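Local coordinates for DUF115 domain-containing protein (Magnetospirillum magneticum AMB-1, PDB 5MU5) that is a Maf glycosyltransferase involved in flagella formation that probably transfers sugar to flagellin, at residues A[474-479]-A[496-501]; A[409-414]-A[489-494]; A[275-280]-A[396-401]. One frame throughout, in Å; residues are numbered along the deposited sequence.

Contact 1: residues A[474-479]-A[496-501]; sequences DALGRI and VMIENT
Leu476 lays its CB and one branch over Ile498: CB lies 4.0 Å from Ile498 CG2, and the two CD1 methyls also meet, the side chains running obliquely across each other. Ile498 CG1 stands anti to its own carbonyl carbon (chi1 -56°), which sends CD1 to the leucine branch and leaves CG2 over the helix backbone, where it also touches Gly477 N. The approach is closest at Gly477, whose CA comes within 3.3 Å of Glu499 O in a CA-H...O contact. A CB on Gly477 would fall about 3.0 Å from Glu499 CB, so the bare backbone is what lets the loop lie against the helix. The loop's shape here is a type II beta turn from Ile498 to Thr501, with Asn500 at positive phi; it joins strand 488-491 to strand 502-503, the outermost strand at one edge of the mixed sheet, and rests on helix 467-482. From the turn, Asn500 ND2 donates to Gly477 O at 2.9 Å, with an N-H...O angle of 150°; the donor sits above the carbonyl plane, 42° out of it. Arg484 NH1 bonds the amide's other atom, OD1, which fixes its flip. Without the amide, as with an alanine at this position, Gly477 O would probably lose this donor and Arg484 its amide acceptor. At the solvent side, one water donates to both Asp474 OD1 and Glu499 OE2, bridging two like charges whose oxygens stand 5.1 Å apart.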
loop_
_atom_site.group_PDB
_atom_site.type_symbol
_atom_site.label_atom_id
_atom_site.label_comp_id
_atom_site.label_asym_id
_atom_site.label_seq_id
_atom_site.Cartn_x
_atom_site.Cartn_y
_atom_site.Cartn_z
ATOM N N ASP A 474 2.823 15.229 -2.364
ATOM C CA ASP A 474 3.005 14.403 -3.555
ATOM C C ASP A 474 1.654 13.958 -4.141
ATOM O O ASP A 474 1.512 13.871 -5.363
ATOM C CB ASP A 474 3.914 13.183 -3.275
ATOM C CG ASP A 474 5.400 13.576 -2.997
ATOM O OD1 ASP A 474 5.758 14.780 -2.914
ATOM O OD2 ASP A 474 6.228 12.653 -2.848
ATOM N N ALA A 475 0.655 13.686 -3.291
ATOM C CA ALA A 475 -0.651 13.228 -3.820
ATOM C C ALA A 475 -1.376 14.376 -4.547
ATOM O O ALA A 475 -2.029 14.162 -5.574
ATOM C CB ALA A 475 -1.515 12.613 -2.730
ATOM N N LEU A 476 -1.194 15.594 -4.054
ATOM C CA LEU A 476 -1.771 16.779 -4.681
ATOM C C LEU A 476 -1.179 17.031 -6.045
ATOM O O LEU A 476 -1.916 17.247 -7.003
ATOM C CB LEU A 476 -1.566 18.022 -3.821
ATOM C CG LEU A 476 -2.405 18.160 -2.558
ATOM C CD1 LEU A 476 -1.988 19.400 -1.786
ATOM C CD2 LEU A 476 -3.884 18.216 -2.890
ATOM N N GLY A 477 0.145 17.000 -6.150
ATOM C CA GLY A 477 0.814 17.196 -7.438
ATOM C C GLY A 477 0.432 16.123 -8.427
ATOM O O GLY A 477 0.175 16.370 -9.611
ATOM N N ARG A 478 0.394 14.909 -7.956
ATOM C CA ARG A 478 0.058 13.808 -8.825
ATOM C C ARG A 478 -1.407 13.925 -9.350
ATOM O O ARG A 478 -1.637 13.771 -10.529
ATOM C CB ARG A 478 0.319 12.474 -8.095
ATOM C CG ARG A 478 -0.181 11.248 -8.851
ATOM C CD ARG A 478 0.212 9.911 -8.203
ATOM N NE ARG A 478 -0.301 9.757 -6.834
ATOM C CZ ARG A 478 0.409 9.924 -5.710
ATOM N NH1 ARG A 478 1.702 10.256 -5.736
ATOM N NH2 ARG A 478 -0.183 9.746 -4.530
ATOM N N ILE A 479 -2.401 14.185 -8.507
ATOM C CA ILE A 479 -3.775 14.256 -9.045
ATOM C C ILE A 479 -3.910 15.447 -9.986
ATOM O O ILE A 479 -4.491 15.344 -11.061
ATOM C CB ILE A 479 -4.882 14.247 -7.943
ATOM C CG1 ILE A 479 -6.254 13.954 -8.552
ATOM C CG2 ILE A 479 -4.936 15.551 -7.178
ATOM C CD1 ILE A 479 -6.376 12.564 -9.130
ATOM N N VAL A 496 4.946 24.763 1.359
ATOM C CA VAL A 496 5.765 24.051 0.382
ATOM C C VAL A 496 5.323 24.270 -1.061
ATOM O O VAL A 496 4.149 24.518 -1.343
ATOM C CB VAL A 496 5.760 22.506 0.543
ATOM C CG1 VAL A 496 6.302 22.085 1.878
ATOM C CG2 VAL A 496 4.375 21.914 0.285
ATOM N N MET A 497 6.286 24.118 -1.959
ATOM C CA MET A 497 6.043 24.072 -3.387
ATOM C C MET A 497 5.332 22.741 -3.715
ATOM O O MET A 497 5.761 21.651 -3.303
ATOM C CB MET A 497 7.391 24.129 -4.137
ATOM C CG MET A 497 7.268 24.160 -5.657
ATOM S SD MET A 497 6.472 25.676 -6.261
ATOM C CE MET A 497 7.937 26.730 -6.277
ATOM N N ILE A 498 4.231 22.832 -4.443
ATOM C CA ILE A 498 3.502 21.666 -4.903
ATOM C C ILE A 498 3.659 21.579 -6.431
ATOM O O ILE A 498 3.431 22.560 -7.140
ATOM C CB ILE A 498 2.021 21.778 -4.522
ATOM C CG1 ILE A 498 1.887 21.986 -3.004
ATOM C CG2 ILE A 498 1.260 20.551 -4.973
ATOM C CD1 ILE A 498 0.507 22.419 -2.553
ATOM N N GLU A 499 4.090 20.427 -6.928
ATOM C CA GLU A 499 4.189 20.199 -8.374
ATOM C C GLU A 499 2.857 20.450 -9.068
ATOM O O GLU A 499 1.787 20.203 -8.503
ATOM C CB GLU A 499 4.549 18.735 -8.693
ATOM C CG GLU A 499 5.944 18.304 -8.335
ATOM C CD GLU A 499 6.200 16.835 -8.668
ATOM O OE1 GLU A 499 6.061 16.439 -9.848
ATOM O OE2 GLU A 499 6.561 16.067 -7.751
ATOM N N ASN A 500 2.950 20.868 -10.322
ATOM C CA ASN A 500 1.812 21.154 -11.166
ATOM C C ASN A 500 0.939 22.309 -10.693
ATOM O O ASN A 500 -0.238 22.371 -11.038
ATOM C CB ASN A 500 1.009 19.886 -11.370
ATOM C CG ASN A 500 1.791 18.850 -12.119
ATOM O OD1 ASN A 500 2.288 19.139 -13.172
ATOM N ND2 ASN A 500 1.883 17.650 -11.593
ATOM N N THR A 501 1.524 23.223 -9.924
ATOM C CA THR A 501 0.828 24.421 -9.451
ATOM C C THR A 501 1.717 25.597 -9.736
ATOM O O THR A 501 2.919 25.426 -9.824
ATOM C CB THR A 501 0.579 24.415 -7.913
ATOM O OG1 THR A 501 1.829 24.509 -7.220
ATOM C CG2 THR A 501 -0.134 23.184 -7.481
HETATM O O HOH W 1 6.100 16.754 -5.089
#

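Contact 2: residues A[409-414]-A[489-494]; sequences LYLFGV and AFNCSD
Phe490 CD1 lies over one face of the Tyr410 ring, 3.4 Å from Tyr410 CE2, while Cys492 SG sits at that ring's edge, near its plane. The two ring planes are 15° from parallel, but their centroids are 5.0 Å apart, so the rings are slid and barely overlap. Leu409 O meets the edge of the Phe490 ring. Cys492 SG also lies obliquely against the Phe412 ring, 4.3 Å from its centroid. Below the rings the backbones pair as parallel strands: Phe490 N donates to Leu409 O, Leu411 N to Phe490 O at 2.9 Å, and Cys492 N to Leu411 O. At the last paired residue, Asn491, CG stands anti to the backbone N (chi1 -173°), bringing OD1 round to accept from Ser493 N at 2.9 Å, an Asx turn. Ser493 OG then accepts from Val414 N at 3.0 Å, tying the two strand ends together, and a water joins Val414 O to Asn491 ND2. Strand 275-278 flanks 408-412 on its other edge; helix 284-294 covers Phe412, whereas helix 393-404 meets Leu409 on the opposite face and also touches Val414 in the loop beyond the strand.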
loop_
_atom_site.group_PDB
_atom_site.type_symbol
_atom_site.label_atom_id
_atom_site.label_comp_id
_atom_site.label_asym_id
_atom_site.label_seq_id
_atom_site.Cartn_x
_atom_site.Cartn_y
_atom_site.Cartn_z
ATOM N N LEU A 409 -8.043 26.129 -10.323
ATOM C CA LEU A 409 -7.998 25.841 -8.896
ATOM C C LEU A 409 -7.087 26.789 -8.177
ATOM O O LEU A 409 -6.002 27.065 -8.655
ATOM C CB LEU A 409 -7.416 24.446 -8.661
ATOM C CG LEU A 409 -8.292 23.210 -8.708
ATOM C CD1 LEU A 409 -9.072 23.099 -9.999
ATOM C CD2 LEU A 409 -7.410 21.987 -8.531
ATOM N N TYR A 410 -7.518 27.235 -7.003
ATOM C CA TYR A 410 -6.696 28.066 -6.144
ATOM C C TYR A 410 -6.587 27.399 -4.794
ATOM O O TYR A 410 -7.598 27.072 -4.165
ATOM C CB TYR A 410 -7.288 29.456 -6.014
ATOM C CG TYR A 410 -7.294 30.190 -7.327
ATOM C CD1 TYR A 410 -8.320 30.012 -8.236
ATOM C CD2 TYR A 410 -6.253 31.040 -7.677
ATOM C CE1 TYR A 410 -8.313 30.665 -9.451
ATOM C CE2 TYR A 410 -6.244 31.706 -8.888
ATOM C CZ TYR A 410 -7.275 31.508 -9.767
ATOM O OH TYR A 410 -7.280 32.170 -10.969
ATOM N N LEU A 411 -5.356 27.179 -4.354
ATOM C CA LEU A 411 -5.125 26.624 -3.027
ATOM C C LEU A 411 -4.816 27.700 -1.987
ATOM O O LEU A 411 -3.958 28.548 -2.173
ATOM C CB LEU A 411 -3.988 25.618 -3.048
ATOM C CG LEU A 411 -4.011 24.530 -4.111
ATOM C CD1 LEU A 411 -2.731 23.723 -3.938
ATOM C CD2 LEU A 411 -5.241 23.640 -4.043
ATOM N N PHE A 412 -5.519 27.626 -0.873
ATOM C CA PHE A 412 -5.308 28.502 0.253
ATOM C C PHE A 412 -5.177 27.626 1.494
ATOM O O PHE A 412 -5.860 26.599 1.619
ATOM C CB PHE A 412 -6.493 29.449 0.421
ATOM C CG PHE A 412 -6.718 30.359 -0.745
ATOM C CD1 PHE A 412 -7.534 29.967 -1.785
ATOM C CD2 PHE A 412 -6.158 31.616 -0.772
ATOM C CE1 PHE A 412 -7.775 30.820 -2.852
ATOM C CE2 PHE A 412 -6.374 32.467 -1.833
ATOM C CZ PHE A 412 -7.188 32.076 -2.872
ATOM N N GLY A 413 -4.284 28.014 2.392
ATOM C CA GLY A 413 -4.079 27.288 3.636
ATOM C C GLY A 413 -3.603 25.863 3.450
ATOM O O GLY A 413 -3.857 25.020 4.306
ATOM N N VAL A 414 -2.992 25.583 2.302
ATOM C CA VAL A 414 -2.420 24.275 1.996
ATOM C C VAL A 414 -0.916 24.491 2.133
ATOM O O VAL A 414 -0.193 24.540 1.142
ATOM C CB VAL A 414 -2.747 23.809 0.581
ATOM C CG1 VAL A 414 -2.231 22.389 0.355
ATOM C CG2 VAL A 414 -4.235 23.822 0.368
ATOM N N ALA A 489 -3.783 25.176 -11.913
ATOM C CA ALA A 489 -3.766 25.296 -10.465
ATOM C C ALA A 489 -2.781 26.329 -9.928
ATOM O O ALA A 489 -1.618 26.348 -10.298
ATOM C CB ALA A 489 -3.473 23.944 -9.846
ATOM N N PHE A 490 -3.270 27.173 -9.026
ATOM C CA PHE A 490 -2.480 28.219 -8.411
ATOM C C PHE A 490 -2.363 27.959 -6.933
ATOM O O PHE A 490 -3.304 27.501 -6.309
ATOM C CB PHE A 490 -3.123 29.565 -8.668
ATOM C CG PHE A 490 -3.257 29.880 -10.125
ATOM C CD1 PHE A 490 -4.404 29.529 -10.820
ATOM C CD2 PHE A 490 -2.211 30.469 -10.821
ATOM C CE1 PHE A 490 -4.519 29.799 -12.168
ATOM C CE2 PHE A 490 -2.325 30.744 -12.164
ATOM C CZ PHE A 490 -3.471 30.404 -12.840
ATOM N N ASN A 491 -1.183 28.190 -6.375
ATOM C CA ASN A 491 -0.996 27.997 -4.952
ATOM C C ASN A 491 -0.744 29.359 -4.361
ATOM O O ASN A 491 0.263 29.977 -4.685
ATOM C CB ASN A 491 0.176 27.065 -4.671
ATOM C CG ASN A 491 0.305 26.713 -3.196
ATOM O OD1 ASN A 491 -0.533 27.099 -2.359
ATOM N ND2 ASN A 491 1.356 25.969 -2.866
ATOM N N CYS A 492 -1.684 29.826 -3.535
ATOM C CA CYS A 492 -1.555 31.091 -2.822
ATOM C C CYS A 492 -1.040 30.914 -1.392
ATOM O O CYS A 492 -0.819 31.906 -0.673
ATOM C CB CYS A 492 -2.904 31.837 -2.794
ATOM S SG CYS A 492 -3.641 32.167 -4.430
ATOM N N SER A 493 -0.831 29.659 -0.983
ATOM C CA SER A 493 -0.390 29.332 0.371
ATOM C C SER A 493 1.099 29.616 0.591
ATOM O O SER A 493 1.921 29.382 -0.286
ATOM C CB SER A 493 -0.654 27.854 0.659
ATOM O OG SER A 493 -1.979 27.517 0.314
ATOM N N ASP A 494 1.451 30.094 1.777
ATOM C CA ASP A 494 2.848 30.324 2.085
ATOM C C ASP A 494 3.429 29.072 2.745
ATOM O O ASP A 494 3.731 29.073 3.928
ATOM C CB ASP A 494 3.039 31.561 2.970
ATOM C CG ASP A 494 4.532 31.968 3.104
ATOM O OD1 ASP A 494 5.400 31.497 2.321
ATOM O OD2 ASP A 494 4.837 32.761 4.011
HETATM O O HOH W 2 2.069 25.717 -0.026
#

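Contact 3: residues A[275-280]-A[396-401]; sequences VFIVGS and TGTTAA. With SO4 (sulfate ion), chain B.
A helix packed on one face of the parallel part of a mixed sheet is the setting: helix 393-404 lies against strand 275-278, in the region assigned to the MptE-like family. Ile277 carries most of the contact. Ile277 CD1 reaches the helix backbone, 3.8 Å from Thr398 CA, and its CG2 comes within 3.9 Å of Thr398 OG1, the two side chains crossing at about a right angle. CG1 is turned anti to the carbonyl carbon (chi1 -70°), which carries Ile277 CD1 onto the helix between Thr398 and Ala401, 4.2 Å from Ala401 CB. Val275, two residues earlier on the same strand face, adds its CG1, 4.2 Å from Ala401 CB. The threonine hydroxyl facing this apolar surface is satisfied within its own helix, by Thr394 O. The segments run nearly antiparallel, at 161°, with axes 8.8 Å apart at closest approach, as suits an alpha/beta layer in which the helix leads by a short loop into strand 408-412, next to 275-278 in the sheet. Gly397 brings the backbones nearest, its CA 6.7 Å from Ile277 CA. Beyond the strand's end the chain turns through Gly279 to Ser280, whose OG donates to sulfate O1 at 3.2 Å. Thr305 OG1 is a second partner of this ion, which probably came from the crystallisation liquor; an anion held just past a C-terminal strand end is consistent with a binding site there, though the sulfate alone identifies no substrate.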
loop_
_atom_site.group_PDB
_atom_site.type_symbol
_atom_site.label_atom_id
_atom_site.label_comp_id
_atom_site.label_asym_id
_atom_site.label_seq_id
_atom_site.Cartn_x
_atom_site.Cartn_y
_atom_site.Cartn_z
ATOM N N VAL A 275 -12.423 27.330 -8.439
ATOM C CA VAL A 275 -12.653 26.760 -7.136
ATOM C C VAL A 275 -11.499 27.138 -6.199
ATOM O O VAL A 275 -10.328 27.157 -6.596
ATOM C CB VAL A 275 -12.863 25.228 -7.230
ATOM C CG1 VAL A 275 -11.564 24.515 -7.549
ATOM C CG2 VAL A 275 -13.425 24.703 -5.922
ATOM N N PHE A 276 -11.864 27.489 -4.966
ATOM C CA PHE A 276 -10.920 27.768 -3.908
ATOM C C PHE A 276 -10.912 26.587 -2.973
ATOM O O PHE A 276 -11.944 26.278 -2.369
ATOM C CB PHE A 276 -11.301 28.992 -3.091
ATOM C CG PHE A 276 -11.239 30.274 -3.837
ATOM C CD1 PHE A 276 -10.687 30.360 -5.120
ATOM C CD2 PHE A 276 -11.701 31.413 -3.237
ATOM C CE1 PHE A 276 -10.620 31.561 -5.767
ATOM C CE2 PHE A 276 -11.638 32.622 -3.891
ATOM C CZ PHE A 276 -11.104 32.699 -5.149
ATOM N N ILE A 277 -9.760 25.924 -2.883
ATOM C CA ILE A 277 -9.575 24.770 -2.011
ATOM C C ILE A 277 -8.845 25.278 -0.801
ATOM O O ILE A 277 -7.756 25.813 -0.921
ATOM C CB ILE A 277 -8.795 23.670 -2.727
ATOM C CG1 ILE A 277 -9.690 23.082 -3.819
ATOM C CG2 ILE A 277 -8.395 22.575 -1.752
ATOM C CD1 ILE A 277 -8.949 22.423 -4.943
ATOM N N VAL A 278 -9.462 25.124 0.359
ATOM C CA VAL A 278 -8.970 25.743 1.561
ATOM C C VAL A 278 -8.613 24.696 2.587
ATOM O O VAL A 278 -9.471 23.963 3.041
ATOM C CB VAL A 278 -10.030 26.675 2.187
ATOM C CG1 VAL A 278 -9.436 27.444 3.340
ATOM C CG2 VAL A 278 -10.560 27.655 1.151
ATOM N N GLY A 279 -7.333 24.651 2.949
ATOM C CA GLY A 279 -6.852 23.778 4.014
ATOM C C GLY A 279 -6.713 24.520 5.328
ATOM O O GLY A 279 -7.046 25.715 5.442
ATOM N N SER A 280 -6.169 23.820 6.315
ATOM C CA SER A 280 -6.033 24.364 7.662
ATOM C C SER A 280 -4.682 25.020 7.993
ATOM O O SER A 280 -4.415 25.327 9.135
ATOM C CB SER A 280 -6.379 23.268 8.691
ATOM O OG SER A 280 -5.531 22.141 8.566
ATOM N N THR A 396 -8.541 15.087 -0.598
ATOM C CA THR A 396 -9.936 14.745 -0.891
ATOM C C THR A 396 -10.622 15.879 -1.613
ATOM O O THR A 396 -11.300 15.661 -2.603
ATOM C CB THR A 396 -10.732 14.448 0.398
ATOM O OG1 THR A 396 -9.979 13.565 1.247
ATOM C CG2 THR A 396 -12.079 13.838 0.057
ATOM N N GLY A 397 -10.433 17.099 -1.122
ATOM C CA GLY A 397 -11.041 18.270 -1.758
ATOM C C GLY A 397 -10.482 18.540 -3.146
ATOM O O GLY A 397 -11.210 18.868 -4.062
ATOM N N THR A 398 -9.183 18.399 -3.313
ATOM C CA THR A 398 -8.574 18.637 -4.608
ATOM C C THR A 398 -9.038 17.617 -5.624
ATOM O O THR A 398 -9.405 17.973 -6.743
ATOM C CB THR A 398 -7.065 18.581 -4.482
ATOM O OG1 THR A 398 -6.664 19.578 -3.535
ATOM C CG2 THR A 398 -6.406 18.829 -5.824
ATOM N N THR A 399 -9.050 16.346 -5.244
ATOM C CA THR A 399 -9.407 15.299 -6.195
ATOM C C THR A 399 -10.907 15.359 -6.487
ATOM O O THR A 399 -11.317 15.147 -7.632
ATOM C CB THR A 399 -8.948 13.878 -5.757
ATOM O OG1 THR A 399 -9.179 12.950 -6.829
ATOM C CG2 THR A 399 -9.715 13.383 -4.551
ATOM N N ALA A 400 -11.709 15.679 -5.465
ATOM C CA ALA A 400 -13.166 15.819 -5.650
ATOM C C ALA A 400 -13.441 16.937 -6.632
ATOM O O ALA A 400 -14.283 16.801 -7.507
ATOM C CB ALA A 400 -13.878 16.101 -4.337
ATOM N N ALA A 401 -12.729 18.045 -6.488
ATOM C CA ALA A 401 -12.944 19.201 -7.358
ATOM C C ALA A 401 -12.652 18.890 -8.825
ATOM O O ALA A 401 -13.394 19.293 -9.714
ATOM C CB ALA A 401 -12.093 20.363 -6.898
HETATM S S SO4 B . -7.741 18.845 8.981
HETATM O O1 SO4 B . -7.511 19.743 7.822
HETATM O O2 SO4 B . -7.022 19.443 10.149
HETATM O O3 SO4 B . -7.200 17.478 8.677
HETATM O O4 SO4 B . -9.219 18.728 9.193
#

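In the fold
All three contacts lie in one alpha/beta region, on the same side of the chain's centre: the centres of contacts 2 and 3 are about 9 Å apart, those of 1 and 2 about 11 Å, and those of 1 and 3 about 13 Å. Strands 275-278, 408-412 and 488-491 are consecutive neighbours in the mixed sheet, so contacts 2 and 3 are joined through backbone bonds such as Ile277 N to Tyr410 O. Contact 3 closes before the others open, while 1 and 2 interleave along the chain. Leu476 links the layers, touching Thr398 and Val414. Segments distant in sequence are thereby assembled into one continuous core, from the sheet to helices 393-404 and 467-482.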